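PDB 3LUB: putative creatinine amidohydrolase from Bacteroides fragilis, which binds a pair of zinc ions and, as a member of the creatininase superfamily, probably hydrolyses carbon-nitrogen bonds in linear amides. Local coordinates for residues 7-12 with 68-73; 21-26 with 64-69; 98-103 with 130-135; 110-115 with 136-141. All blocks are in the same frame, centred on the assembly; numbering follows the deposited sequence.

Contacts 2 and 4 belong to one four-stranded parallel sheet, ordered 66-68, 23-28, 113-118, 140-145. Each joins an outer strand, as counted within this chain, to an inner one, and their centres lie about 12 Å apart, the inner strands 23-28 and 113-118 being neighbours. Contact 1 continues from contact 2, sharing V68 and M69, and ties the N-terminal loop to the chain leaving strand 66-68. That chain leads toward the metal site: the side chain of P71 is about 12 Å from a bound zinc ion. Contact 3 packs helices 92-108 and 126-135 against each other, about 9 Å from contact 4 between centres, with V103 and L132 resting on I141.

Contact 1: 7-12 with 68-73; sequences DLSVSC and VMPPVP
A single backbone bridge between D7 and V68, backed by a small apolar patch, joins the N-terminal loop to the chain just as it leaves strand 66-68. Within the two segments the bridge rests on L8 N, which bonds to V68 O at 2.9 Å; V6 has a backbone bond with V68 as well. Beyond it L8 supplies the apolar part: its CG stands anti to the backbone N (chi1 -161°), and the CD2 branch comes to 3.6 Å from P70 CD. The same methyl lies 3.8 Å from M69 CE, with the leucine and the bent selenomethionine chain side by side. On the polar flank one water lies between the two segments. It is hydrogen-bonded to D7 OD1 at 2.8 Å and S9 OG at 2.6 Å and, at a longer 3.2 Å, lies in reach of V68 O; it cannot serve every acceptor at once. D7 OD1 is also hydrogen-bonded to H48 of helix 42-62. V52 of that helix packs on D7 and V68, M69 leans on I24 and L26 of strand 23-28, and L8 rests on M67 of strand 66-68 and on T31 of the second subunit.

Contact 2: 21-26 with 64-69; sequences YDVIIL and VRCMVM
With CG beside its backbone N (chi1 -70°), Y21 turns its ring over the side chain of R65, which leaves its own backbone with CG anti to N (chi1 -167°) and bends at chi3. R65 CD consequently sits over one face of the ring, 3.7 Å from its centroid, in a CH-pi contact. The guanidinium lies farther off, at most weakly attracted to the ring, and makes its salt bridge to E5. M67 approaches the same ring obliquely, its selenium in a Met-aromatic contact and its CE 3.7 Å from Y21 OH, a hydroxyl hydrogen-bonded to the carbonyl of E5. Next to the tyrosine, D22 and R65 grip each other twice: D22 N bonds to R65 O at 2.8 Å, and R65 N returns a bond to the anti lone pair of D22 OD2 at 3.2 Å. From here strands 23-26 and 66-68 run parallel, 19° apart, as the two strands of a beta-alpha-beta unit whose crossover is helix 42-62. The bonding zigzags between them: M67 N to V23 O, I25 N to M67 O at 2.8 Å, and M69 N to I25 O at 2.9 Å. I24 and M67 share one face of the sheet, where I24 CG2 also presses tightly on M69 CG at 3.4 Å; F86 of the second subunit packs on I24 and M67 and meets the Y21 ring edge-to-face. I25 and V68 occupy the other face, where A51 of helix 42-62 and F244 of helix 226-249 pack on I25.

Contact 3: 98-103 with 130-135; sequences ILEDIV and RDLAFE
L132, on helix 126-135, reaches across to helix 92-108 and is the residue round which the contact forms. Its CG is beside the backbone N (chi1 -82°), which sends the CD1 methyl in between L99 and V103, one helical turn apart. CD1 lies 3.6 Å from L99 CG and 4.2 Å from V103 CG2; L99 crosses the leucine at a slant, whereas V103 slides past it in the opposite direction. The segment axes come no closer than 11.4 Å and lie 33° apart, so the helices meet through side chains alone. They sit side by side on one face of the parallel sheet, as in a layered alpha/beta fold: L99 rests on L114 and I116 of strand 113-118, V103 and L132 on I141 of strand 140-145. E100 takes the next largest share. Its CG packs loosely on L132 CD2, and its extended chain carries the carboxylate to that of E135, the two planes nearly perpendicular. E100 OE2 and E135 OE2 stand 3.9 Å apart, and one water donates to both, at 2.6 Å each. E100 is held further by Q96 at OE2 and by R91 of the second subunit, which forms a salt bridge with OE1. Two like charges this close would repel, but the water, donating a hydrogen bond to each oxygen, should soften this, and the arginine probably stabilises the charge on E100.

Contact 4: 110-115 with 136-141; sequences GFRKLL and YPDFLI
Parallel pairing sets K113 beside L140 and L114 beside I141, the touching parts running 33° apart. L140 lies between two bonds: its N donates to R112 O at 2.8 Å, from above the carbonyl plane, and its O receives L114 N, also at 2.8 Å. Each segment enters its strand from a helix. G110 closes helix 92-108 in a Schellman motif with positive phi, and a type I turn from Y136 to F139 leads out of helix 126-135. The F139 ring, with CG anti to the backbone N (chi1 -162°), swings in under the other segment. R112 CA lies over its face, 4.2 Å from the centroid, while L114 CB meets the ring edge, 3.6 Å from CE1. Farther out R112 NE and D138 OD2 form a salt bridge, long at 3.5 Å, with their flat groups 51° apart. The guanidinium is steadied by R112 NH1, which bonds to F111 O at 2.7 Å and also to the carbonyl of H107; D138 OD1 has H107 NE2 as its partner. L114 and I141 lie side by side on one face, CD2 to CG2 at 4.1 Å. This is the beta-alpha-beta unit whose crossover is helix 126-135. V103 of helix 92-108 packs on I141, strand 23-28 flanks L114 through I24 and L26, and on the other face M247 of helix 226-249 touches L140 and accepts a bond from K113 NZ.

Contact 1: 7-12 with 68-73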
loop_
_atom_site.group_PDB
_atom_site.type_symbol
_atom_site.label_atom_id
_atom_site.label_comp_id
_atom_site.label_asym_id
_atom_site.label_seq_id
_atom_site.Cartn_x
_atom_site.Cartn_y
_atom_site.Cartn_z
ATOM N N ASP F 7 -23.283 20.370 15.613
ATOM C CA ASP F 7 -23.587 19.027 15.032
ATOM C C ASP F 7 -23.534 19.088 13.504
ATOM O O ASP F 7 -24.454 19.589 12.879
ATOM C CB ASP F 7 -24.941 18.559 15.518
ATOM C CG ASP F 7 -25.305 17.144 15.070
ATOM O OD1 ASP F 7 -24.491 16.429 14.443
ATOM O OD2 ASP F 7 -26.442 16.742 15.391
ATOM N N LEU F 8 -22.428 18.630 12.921
ATOM C CA LEU F 8 -22.214 18.753 11.484
ATOM C C LEU F 8 -23.240 17.968 10.668
ATOM O O LEU F 8 -23.551 18.349 9.537
ATOM C CB LEU F 8 -20.781 18.356 11.080
ATOM C CG LEU F 8 -20.368 18.896 9.702
ATOM C CD1 LEU F 8 -19.931 20.350 9.747
ATOM C CD2 LEU F 8 -19.294 18.048 9.029
ATOM N N SER F 9 -23.770 16.891 11.237
ATOM C CA SER F 9 -24.823 16.112 10.590
ATOM C C SER F 9 -26.096 16.898 10.214
ATOM O O SER F 9 -26.824 16.489 9.325
ATOM C CB SER F 9 -25.178 14.907 11.462
ATOM O OG SER F 9 -24.047 14.057 11.584
ATOM N N VAL F 10 -26.365 18.007 10.888
ATOM C CA VAL F 10 -27.489 18.857 10.551
ATOM C C VAL F 10 -27.074 20.278 10.109
ATOM O O VAL F 10 -27.933 21.076 9.759
ATOM C CB VAL F 10 -28.520 18.938 11.709
ATOM C CG1 VAL F 10 -29.113 17.548 12.027
ATOM C CG2 VAL F 10 -27.904 19.562 12.953
ATOM N N SER F 11 -25.772 20.574 10.092
ATOM C CA SER F 11 -25.282 21.938 9.887
ATOM C C SER F 11 -25.058 22.329 8.406
ATOM O O SER F 11 -25.101 21.499 7.514
ATOM C CB SER F 11 -23.997 22.127 10.658
ATOM O OG SER F 11 -23.628 23.496 10.692
ATOM N N CYS F 12 -24.839 23.616 8.152
ATOM C CA CYS F 12 -24.568 24.095 6.793
ATOM C C CYS F 12 -23.527 25.190 6.837
ATOM O O CYS F 12 -23.275 25.766 7.874
ATOM C CB CYS F 12 -25.844 24.622 6.156
ATOM S SG CYS F 12 -26.565 25.967 7.132
ATOM N N VAL F 68 -18.883 18.655 16.243
ATOM C CA VAL F 68 -19.024 17.211 16.153
ATOM C C VAL F 68 -19.235 16.768 14.709
ATOM O O VAL F 68 -20.229 17.117 14.069
ATOM C CB VAL F 68 -20.140 16.691 17.053
ATOM C CG1 VAL F 68 -20.202 15.120 17.017
ATOM C CG2 VAL F 68 -19.942 17.196 18.458
HETATM N N MSE F 69 -18.262 16.011 14.206
HETATM C CA MSE F 69 -18.285 15.522 12.866
HETATM C C MSE F 69 -19.293 14.336 12.672
HETATM O O MSE F 69 -19.818 13.767 13.642
HETATM C CB MSE F 69 -16.874 15.091 12.448
HETATM C CG MSE F 69 -15.811 16.159 12.524
HETATM SE SE MSE F 69 -16.038 17.601 11.237
HETATM C CE MSE F 69 -15.782 16.533 9.467
ATOM N N PRO F 70 -19.610 14.013 11.407
ATOM C CA PRO F 70 -20.446 12.836 11.213
ATOM C C PRO F 70 -19.767 11.565 11.740
ATOM O O PRO F 70 -18.569 11.373 11.556
ATOM C CB PRO F 70 -20.637 12.798 9.693
ATOM C CG PRO F 70 -20.416 14.204 9.258
ATOM C CD PRO F 70 -19.290 14.663 10.120
ATOM N N PRO F 71 -20.525 10.703 12.404
ATOM C CA PRO F 71 -19.894 9.455 12.875
ATOM C C PRO F 71 -19.310 8.526 11.769
ATOM O O PRO F 71 -19.873 8.413 10.692
ATOM C CB PRO F 71 -20.999 8.767 13.668
ATOM C CG PRO F 71 -22.193 9.569 13.532
ATOM C CD PRO F 71 -21.943 10.797 12.766
ATOM N N VAL F 72 -18.188 7.861 12.054
ATOM C CA VAL F 72 -17.597 6.952 11.102
ATOM C C VAL F 72 -18.204 5.586 11.385
ATOM O O VAL F 72 -18.070 5.066 12.488
ATOM C CB VAL F 72 -16.035 6.918 11.205
ATOM C CG1 VAL F 72 -15.455 6.157 10.051
ATOM C CG2 VAL F 72 -15.457 8.292 11.251
ATOM N N PRO F 73 -18.892 4.972 10.398
ATOM C CA PRO F 73 -19.551 3.723 10.719
ATOM C C PRO F 73 -18.697 2.476 10.421
ATOM O O PRO F 73 -19.258 1.424 10.146
ATOM C CB PRO F 73 -20.754 3.772 9.787
ATOM C CG PRO F 73 -20.195 4.392 8.541
ATOM C CD PRO F 73 -19.124 5.356 8.990
HETATM O O HOH W 1 -22.368 14.863 13.453
#

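Contact 2: 21-26 with 64-69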
loop_
_atom_site.group_PDB
_atom_site.type_symbol
_atom_site.label_atom_id
_atom_site.label_comp_id
_atom_site.label_asym_id
_atom_site.label_seq_id
_atom_site.Cartn_x
_atom_site.Cartn_y
_atom_site.Cartn_z
ATOM N N TYR F 21 -13.971 27.710 15.790
ATOM C CA TYR F 21 -14.036 26.398 16.421
ATOM C C TYR F 21 -12.685 26.073 17.025
ATOM O O TYR F 21 -11.655 26.294 16.415
ATOM C CB TYR F 21 -14.509 25.312 15.435
ATOM C CG TYR F 21 -15.960 25.461 15.070
ATOM C CD1 TYR F 21 -16.360 26.300 14.042
ATOM C CD2 TYR F 21 -16.931 24.788 15.752
ATOM C CE1 TYR F 21 -17.688 26.463 13.731
ATOM C CE2 TYR F 21 -18.258 24.929 15.417
ATOM C CZ TYR F 21 -18.628 25.794 14.410
ATOM O OH TYR F 21 -19.959 25.989 14.091
ATOM N N ASP F 22 -12.721 25.565 18.245
ATOM C CA ASP F 22 -11.522 25.251 19.029
ATOM C C ASP F 22 -11.132 23.773 18.928
ATOM O O ASP F 22 -9.958 23.438 18.671
ATOM C CB ASP F 22 -11.780 25.583 20.499
ATOM C CG ASP F 22 -11.997 27.061 20.725
ATOM O OD1 ASP F 22 -11.041 27.803 20.465
ATOM O OD2 ASP F 22 -13.117 27.462 21.129
ATOM N N VAL F 23 -12.106 22.899 19.153
ATOM C CA VAL F 23 -11.864 21.435 19.137
ATOM C C VAL F 23 -12.789 20.752 18.165
ATOM O O VAL F 23 -13.909 21.178 18.029
ATOM C CB VAL F 23 -12.019 20.836 20.547
ATOM C CG1 VAL F 23 -11.561 19.382 20.584
ATOM C CG2 VAL F 23 -11.266 21.710 21.562
ATOM N N ILE F 24 -12.299 19.710 17.471
ATOM C CA ILE F 24 -13.133 18.862 16.589
ATOM C C ILE F 24 -13.329 17.524 17.286
ATOM O O ILE F 24 -12.410 16.961 17.873
ATOM C CB ILE F 24 -12.475 18.622 15.174
ATOM C CG1 ILE F 24 -11.955 19.947 14.543
ATOM C CG2 ILE F 24 -13.396 17.820 14.239
ATOM C CD1 ILE F 24 -12.922 21.101 14.531
ATOM N N ILE F 25 -14.541 17.002 17.231
ATOM C CA ILE F 25 -14.849 15.704 17.838
ATOM C C ILE F 25 -15.257 14.779 16.725
ATOM O O ILE F 25 -16.159 15.099 15.969
ATOM C CB ILE F 25 -16.000 15.755 18.870
ATOM C CG1 ILE F 25 -15.960 17.060 19.714
ATOM C CG2 ILE F 25 -15.929 14.561 19.684
ATOM C CD1 ILE F 25 -14.719 17.292 20.399
ATOM N N LEU F 26 -14.568 13.651 16.600
ATOM C CA LEU F 26 -14.902 12.642 15.620
ATOM C C LEU F 26 -15.514 11.420 16.307
ATOM O O LEU F 26 -14.793 10.635 16.927
ATOM C CB LEU F 26 -13.651 12.259 14.817
ATOM C CG LEU F 26 -13.772 11.256 13.663
ATOM C CD1 LEU F 26 -14.703 11.830 12.597
ATOM C CD2 LEU F 26 -12.370 10.936 13.107
ATOM N N VAL F 64 -16.408 27.813 24.794
ATOM C CA VAL F 64 -15.534 26.982 23.985
ATOM C C VAL F 64 -16.426 26.256 22.982
ATOM O O VAL F 64 -17.374 25.594 23.377
ATOM C CB VAL F 64 -14.724 26.006 24.839
ATOM C CG1 VAL F 64 -14.063 24.949 23.951
ATOM C CG2 VAL F 64 -13.681 26.782 25.640
ATOM N N ARG F 65 -16.116 26.410 21.692
ATOM C CA ARG F 65 -16.951 25.906 20.599
ATOM C C ARG F 65 -16.295 24.759 19.856
ATOM O O ARG F 65 -15.234 24.945 19.241
ATOM C CB ARG F 65 -17.248 27.027 19.595
ATOM C CG ARG F 65 -18.359 26.631 18.628
ATOM C CD ARG F 65 -18.617 27.675 17.552
ATOM N NE ARG F 65 -19.370 28.801 18.077
ATOM C CZ ARG F 65 -18.866 29.989 18.402
ATOM N NH1 ARG F 65 -17.586 30.261 18.276
ATOM N NH2 ARG F 65 -19.676 30.928 18.856
ATOM N N CYS F 66 -16.964 23.601 19.877
ATOM C CA CYS F 66 -16.473 22.391 19.254
ATOM C C CYS F 66 -17.410 21.958 18.127
ATOM O O CYS F 66 -18.623 22.226 18.154
ATOM C CB CYS F 66 -16.353 21.297 20.305
ATOM S SG CYS F 66 -15.372 21.817 21.769
HETATM N N MSE F 67 -16.848 21.314 17.118
HETATM C CA MSE F 67 -17.672 20.729 16.067
HETATM C C MSE F 67 -17.690 19.236 16.219
HETATM O O MSE F 67 -16.633 18.603 16.214
HETATM C CB MSE F 67 -17.103 21.067 14.696
HETATM C CG MSE F 67 -17.968 20.605 13.513
HETATM SE SE MSE F 67 -19.875 21.027 13.660
HETATM C CE MSE F 67 -20.011 22.647 12.536
ATOM N N VAL F 68 -18.883 18.655 16.243
ATOM C CA VAL F 68 -19.024 17.211 16.153
ATOM C C VAL F 68 -19.235 16.768 14.709
ATOM O O VAL F 68 -20.229 17.117 14.069
ATOM C CB VAL F 68 -20.140 16.691 17.053
ATOM C CG1 VAL F 68 -20.202 15.120 17.017
ATOM C CG2 VAL F 68 -19.942 17.196 18.458
HETATM N N MSE F 69 -18.262 16.011 14.206
HETATM C CA MSE F 69 -18.285 15.522 12.866
HETATM C C MSE F 69 -19.293 14.336 12.672
HETATM O O MSE F 69 -19.818 13.767 13.642
HETATM C CB MSE F 69 -16.874 15.091 12.448
HETATM C CG MSE F 69 -15.811 16.159 12.524
HETATM SE SE MSE F 69 -16.038 17.601 11.237
HETATM C CE MSE F 69 -15.782 16.533 9.467
#

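Contact 3: 98-103 with 130-135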
loop_
_atom_site.group_PDB
_atom_site.type_symbol
_atom_site.label_atom_id
_atom_site.label_comp_id
_atom_site.label_asym_id
_atom_site.label_seq_id
_atom_site.Cartn_x
_atom_site.Cartn_y
_atom_site.Cartn_z
ATOM N N ILE F 98 -8.749 6.410 6.419
ATOM C CA ILE F 98 -9.847 7.322 6.735
ATOM C C ILE F 98 -9.361 8.472 7.621
ATOM O O ILE F 98 -9.563 9.642 7.273
ATOM C CB ILE F 98 -11.052 6.584 7.404
ATOM C CG1 ILE F 98 -11.766 5.687 6.365
ATOM C CG2 ILE F 98 -12.042 7.600 7.983
ATOM C CD1 ILE F 98 -12.691 4.618 6.976
ATOM N N LEU F 99 -8.716 8.135 8.743
ATOM C CA LEU F 99 -8.222 9.149 9.701
ATOM C C LEU F 99 -7.167 10.055 9.073
ATOM O O LEU F 99 -7.170 11.259 9.297
ATOM C CB LEU F 99 -7.638 8.492 10.958
ATOM C CG LEU F 99 -7.178 9.388 12.126
ATOM C CD1 LEU F 99 -8.322 10.302 12.606
ATOM C CD2 LEU F 99 -6.662 8.555 13.251
ATOM N N GLU F 100 -6.267 9.488 8.279
ATOM C CA GLU F 100 -5.330 10.286 7.479
ATOM C C GLU F 100 -6.043 11.321 6.648
ATOM O O GLU F 100 -5.638 12.482 6.622
ATOM C CB GLU F 100 -4.468 9.383 6.572
ATOM C CG GLU F 100 -3.435 8.588 7.402
ATOM C CD GLU F 100 -2.610 7.584 6.611
ATOM O OE1 GLU F 100 -2.984 7.279 5.474
ATOM O OE2 GLU F 100 -1.581 7.107 7.170
ATOM N N ASP F 101 -7.115 10.916 5.962
ATOM C CA ASP F 101 -7.817 11.849 5.072
ATOM C C ASP F 101 -8.556 12.931 5.866
ATOM O O ASP F 101 -8.560 14.075 5.458
ATOM C CB ASP F 101 -8.750 11.123 4.084
ATOM C CG ASP F 101 -7.986 10.355 3.001
ATOM O OD1 ASP F 101 -6.764 10.514 2.872
ATOM O OD2 ASP F 101 -8.610 9.575 2.281
ATOM N N ILE F 102 -9.126 12.579 7.009
ATOM C CA ILE F 102 -9.828 13.527 7.866
ATOM C C ILE F 102 -8.857 14.558 8.436
ATOM O O ILE F 102 -9.123 15.759 8.379
ATOM C CB ILE F 102 -10.598 12.796 9.036
ATOM C CG1 ILE F 102 -11.706 11.921 8.438
ATOM C CG2 ILE F 102 -11.135 13.832 10.095
ATOM C CD1 ILE F 102 -12.417 11.006 9.421
ATOM N N VAL F 103 -7.730 14.091 8.956
ATOM C CA VAL F 103 -6.717 14.956 9.566
ATOM C C VAL F 103 -6.039 15.883 8.539
ATOM O O VAL F 103 -5.856 17.069 8.792
ATOM C CB VAL F 103 -5.646 14.119 10.301
ATOM C CG1 VAL F 103 -4.442 14.992 10.693
ATOM C CG2 VAL F 103 -6.262 13.431 11.518
ATOM N N ARG F 130 0.039 7.707 17.055
ATOM C CA ARG F 130 1.501 7.746 17.058
ATOM C C ARG F 130 2.041 8.083 15.667
ATOM O O ARG F 130 2.849 8.994 15.513
ATOM C CB ARG F 130 2.096 6.406 17.521
ATOM C CG ARG F 130 1.973 6.174 19.011
ATOM C CD ARG F 130 2.844 4.991 19.499
ATOM N NE ARG F 130 2.942 5.029 20.963
ATOM C CZ ARG F 130 2.100 4.395 21.782
ATOM N NH1 ARG F 130 1.140 3.615 21.311
ATOM N NH2 ARG F 130 2.241 4.528 23.096
ATOM N N ASP F 131 1.583 7.362 14.645
ATOM C CA ASP F 131 2.092 7.625 13.281
ATOM C C ASP F 131 1.742 9.033 12.747
ATOM O O ASP F 131 2.547 9.681 12.059
ATOM C CB ASP F 131 1.591 6.545 12.305
ATOM C CG ASP F 131 2.223 5.177 12.567
ATOM O OD1 ASP F 131 3.211 5.088 13.342
ATOM O OD2 ASP F 131 1.720 4.187 11.978
ATOM N N LEU F 132 0.544 9.503 13.047
ATOM C CA LEU F 132 0.122 10.845 12.621
ATOM C C LEU F 132 0.833 11.938 13.411
ATOM O O LEU F 132 0.985 13.044 12.926
ATOM C CB LEU F 132 -1.391 10.988 12.728
ATOM C CG LEU F 132 -2.182 10.408 11.552
ATOM C CD1 LEU F 132 -3.639 10.221 11.941
ATOM C CD2 LEU F 132 -2.072 11.306 10.346
ATOM N N ALA F 133 1.298 11.617 14.620
ATOM C CA ALA F 133 2.048 12.568 15.478
ATOM C C ALA F 133 3.352 13.027 14.838
ATOM O O ALA F 133 3.800 14.119 15.069
ATOM C CB ALA F 133 2.334 11.947 16.863
ATOM N N PHE F 134 3.951 12.173 14.026
ATOM C CA PHE F 134 5.173 12.485 13.321
ATOM C C PHE F 134 4.915 13.222 12.006
ATOM O O PHE F 134 5.707 14.062 11.607
ATOM C CB PHE F 134 5.951 11.185 13.059
ATOM C CG PHE F 134 6.453 10.513 14.318
ATOM C CD1 PHE F 134 7.303 11.179 15.175
ATOM C CD2 PHE F 134 6.082 9.221 14.635
ATOM C CE1 PHE F 134 7.757 10.578 16.336
ATOM C CE2 PHE F 134 6.529 8.620 15.789
ATOM C CZ PHE F 134 7.372 9.289 16.634
ATOM N N GLU F 135 3.812 12.893 11.333
ATOM C CA GLU F 135 3.445 13.554 10.076
ATOM C C GLU F 135 2.906 14.953 10.324
ATOM O O GLU F 135 3.131 15.838 9.512
ATOM C CB GLU F 135 2.323 12.818 9.333
ATOM C CG GLU F 135 2.610 11.481 8.698
ATOM C CD GLU F 135 1.425 11.064 7.794
ATOM O OE1 GLU F 135 1.252 11.675 6.700
ATOM O OE2 GLU F 135 0.647 10.162 8.191
HETATM O O HOH W 2 -0.201 7.897 9.193
#

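Contact 4: 110-115 with 136-141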
loop_
_atom_site.group_PDB
_atom_site.type_symbol
_atom_site.label_atom_id
_atom_site.label_comp_id
_atom_site.label_asym_id
_atom_site.label_seq_id
_atom_site.Cartn_x
_atom_site.Cartn_y
_atom_site.Cartn_z
ATOM N N GLY F 110 -6.998 24.708 9.146
ATOM C CA GLY F 110 -6.447 25.482 10.275
ATOM C C GLY F 110 -6.661 24.865 11.645
ATOM O O GLY F 110 -6.199 25.406 12.659
ATOM N N PHE F 111 -7.331 23.715 11.690
ATOM C CA PHE F 111 -7.618 23.059 12.956
ATOM C C PHE F 111 -6.409 22.298 13.438
ATOM O O PHE F 111 -5.617 21.801 12.634
ATOM C CB PHE F 111 -8.843 22.124 12.829
ATOM C CG PHE F 111 -10.074 22.850 12.420
ATOM C CD1 PHE F 111 -10.618 23.822 13.256
ATOM C CD2 PHE F 111 -10.661 22.628 11.180
ATOM C CE1 PHE F 111 -11.735 24.524 12.883
ATOM C CE2 PHE F 111 -11.782 23.367 10.791
ATOM C CZ PHE F 111 -12.314 24.307 11.654
ATOM N N ARG F 112 -6.283 22.195 14.755
ATOM C CA ARG F 112 -5.121 21.589 15.385
ATOM C C ARG F 112 -5.422 20.710 16.558
ATOM O O ARG F 112 -4.492 20.271 17.185
ATOM C CB ARG F 112 -4.160 22.686 15.861
ATOM C CG ARG F 112 -3.667 23.588 14.749
ATOM C CD ARG F 112 -2.787 22.794 13.764
ATOM N NE ARG F 112 -2.187 23.616 12.717
ATOM C CZ ARG F 112 -2.720 23.838 11.525
ATOM N NH1 ARG F 112 -3.894 23.326 11.195
ATOM N NH2 ARG F 112 -2.084 24.590 10.650
ATOM N N LYS F 113 -6.682 20.441 16.875
ATOM C CA LYS F 113 -7.039 19.621 18.014
ATOM C C LYS F 113 -8.249 18.758 17.671
ATOM O O LYS F 113 -9.302 19.283 17.222
ATOM C CB LYS F 113 -7.398 20.516 19.195
ATOM C CG LYS F 113 -6.260 21.374 19.631
ATOM C CD LYS F 113 -6.653 22.299 20.735
ATOM C CE LYS F 113 -5.419 23.008 21.300
ATOM N NZ LYS F 113 -5.855 24.206 22.085
ATOM N N LEU F 114 -8.108 17.449 17.886
ATOM C CA LEU F 114 -9.148 16.495 17.536
ATOM C C LEU F 114 -9.282 15.468 18.625
ATOM O O LEU F 114 -8.283 14.946 19.109
ATOM C CB LEU F 114 -8.785 15.794 16.194
ATOM C CG LEU F 114 -9.634 14.633 15.675
ATOM C CD1 LEU F 114 -11.055 15.052 15.236
ATOM C CD2 LEU F 114 -8.913 13.903 14.514
ATOM N N LEU F 115 -10.517 15.165 19.020
ATOM C CA LEU F 115 -10.795 14.017 19.868
ATOM C C LEU F 115 -11.574 13.004 19.070
ATOM O O LEU F 115 -12.615 13.339 18.512
ATOM C CB LEU F 115 -11.599 14.403 21.098
ATOM C CG LEU F 115 -12.004 13.210 21.977
ATOM C CD1 LEU F 115 -10.785 12.711 22.722
ATOM C CD2 LEU F 115 -13.150 13.513 22.890
ATOM N N TYR F 136 2.133 15.129 11.396
ATOM C CA TYR F 136 1.513 16.410 11.734
ATOM C C TYR F 136 1.843 16.732 13.190
ATOM O O TYR F 136 0.958 16.583 14.081
ATOM C CB TYR F 136 -0.028 16.327 11.579
ATOM C CG TYR F 136 -0.519 16.003 10.172
ATOM C CD1 TYR F 136 -0.752 17.008 9.235
ATOM C CD2 TYR F 136 -0.745 14.699 9.789
ATOM C CE1 TYR F 136 -1.177 16.698 7.944
ATOM C CE2 TYR F 136 -1.163 14.377 8.513
ATOM C CZ TYR F 136 -1.394 15.369 7.610
ATOM O OH TYR F 136 -1.837 15.012 6.383
ATOM N N PRO F 137 3.102 17.143 13.458
ATOM C CA PRO F 137 3.548 17.404 14.844
ATOM C C PRO F 137 2.843 18.585 15.582
ATOM O O PRO F 137 2.889 18.652 16.798
ATOM C CB PRO F 137 5.054 17.627 14.704
ATOM C CG PRO F 137 5.294 17.915 13.303
ATOM C CD PRO F 137 4.179 17.358 12.482
ATOM N N ASP F 138 2.137 19.436 14.856
ATOM C CA ASP F 138 1.365 20.536 15.428
ATOM C C ASP F 138 -0.139 20.216 15.649
ATOM O O ASP F 138 -0.906 21.096 16.064
ATOM C CB ASP F 138 1.529 21.814 14.556
ATOM C CG ASP F 138 1.144 21.609 13.062
ATOM O OD1 ASP F 138 0.896 20.459 12.582
ATOM O OD2 ASP F 138 1.134 22.637 12.348
ATOM N N PHE F 139 -0.543 18.960 15.408
ATOM C CA PHE F 139 -1.956 18.556 15.428
ATOM C C PHE F 139 -2.171 17.571 16.576
ATOM O O PHE F 139 -1.630 16.497 16.576
ATOM C CB PHE F 139 -2.331 17.950 14.073
ATOM C CG PHE F 139 -3.818 17.883 13.807
ATOM C CD1 PHE F 139 -4.613 16.964 14.443
ATOM C CD2 PHE F 139 -4.407 18.718 12.877
ATOM C CE1 PHE F 139 -5.973 16.918 14.189
ATOM C CE2 PHE F 139 -5.761 18.661 12.617
ATOM C CZ PHE F 139 -6.542 17.775 13.270
ATOM N N LEU F 140 -2.943 17.969 17.574
ATOM C CA LEU F 140 -3.194 17.148 18.740
ATOM C C LEU F 140 -4.385 16.219 18.485
ATOM O O LEU F 140 -5.469 16.698 18.207
ATOM C CB LEU F 140 -3.507 18.060 19.913
ATOM C CG LEU F 140 -3.754 17.410 21.272
ATOM C CD1 LEU F 140 -2.528 16.624 21.714
ATOM C CD2 LEU F 140 -4.141 18.478 22.314
ATOM N N ILE F 141 -4.180 14.908 18.602
ATOM C CA ILE F 141 -5.248 13.922 18.489
ATOM C C ILE F 141 -5.323 13.092 19.769
ATOM O O ILE F 141 -4.362 12.388 20.114
ATOM C CB ILE F 141 -5.023 12.963 17.286
ATOM C CG1 ILE F 141 -4.693 13.735 16.011
ATOM C CG2 ILE F 141 -6.252 12.056 17.062
ATOM C CD1 ILE F 141 -4.501 12.832 14.816
#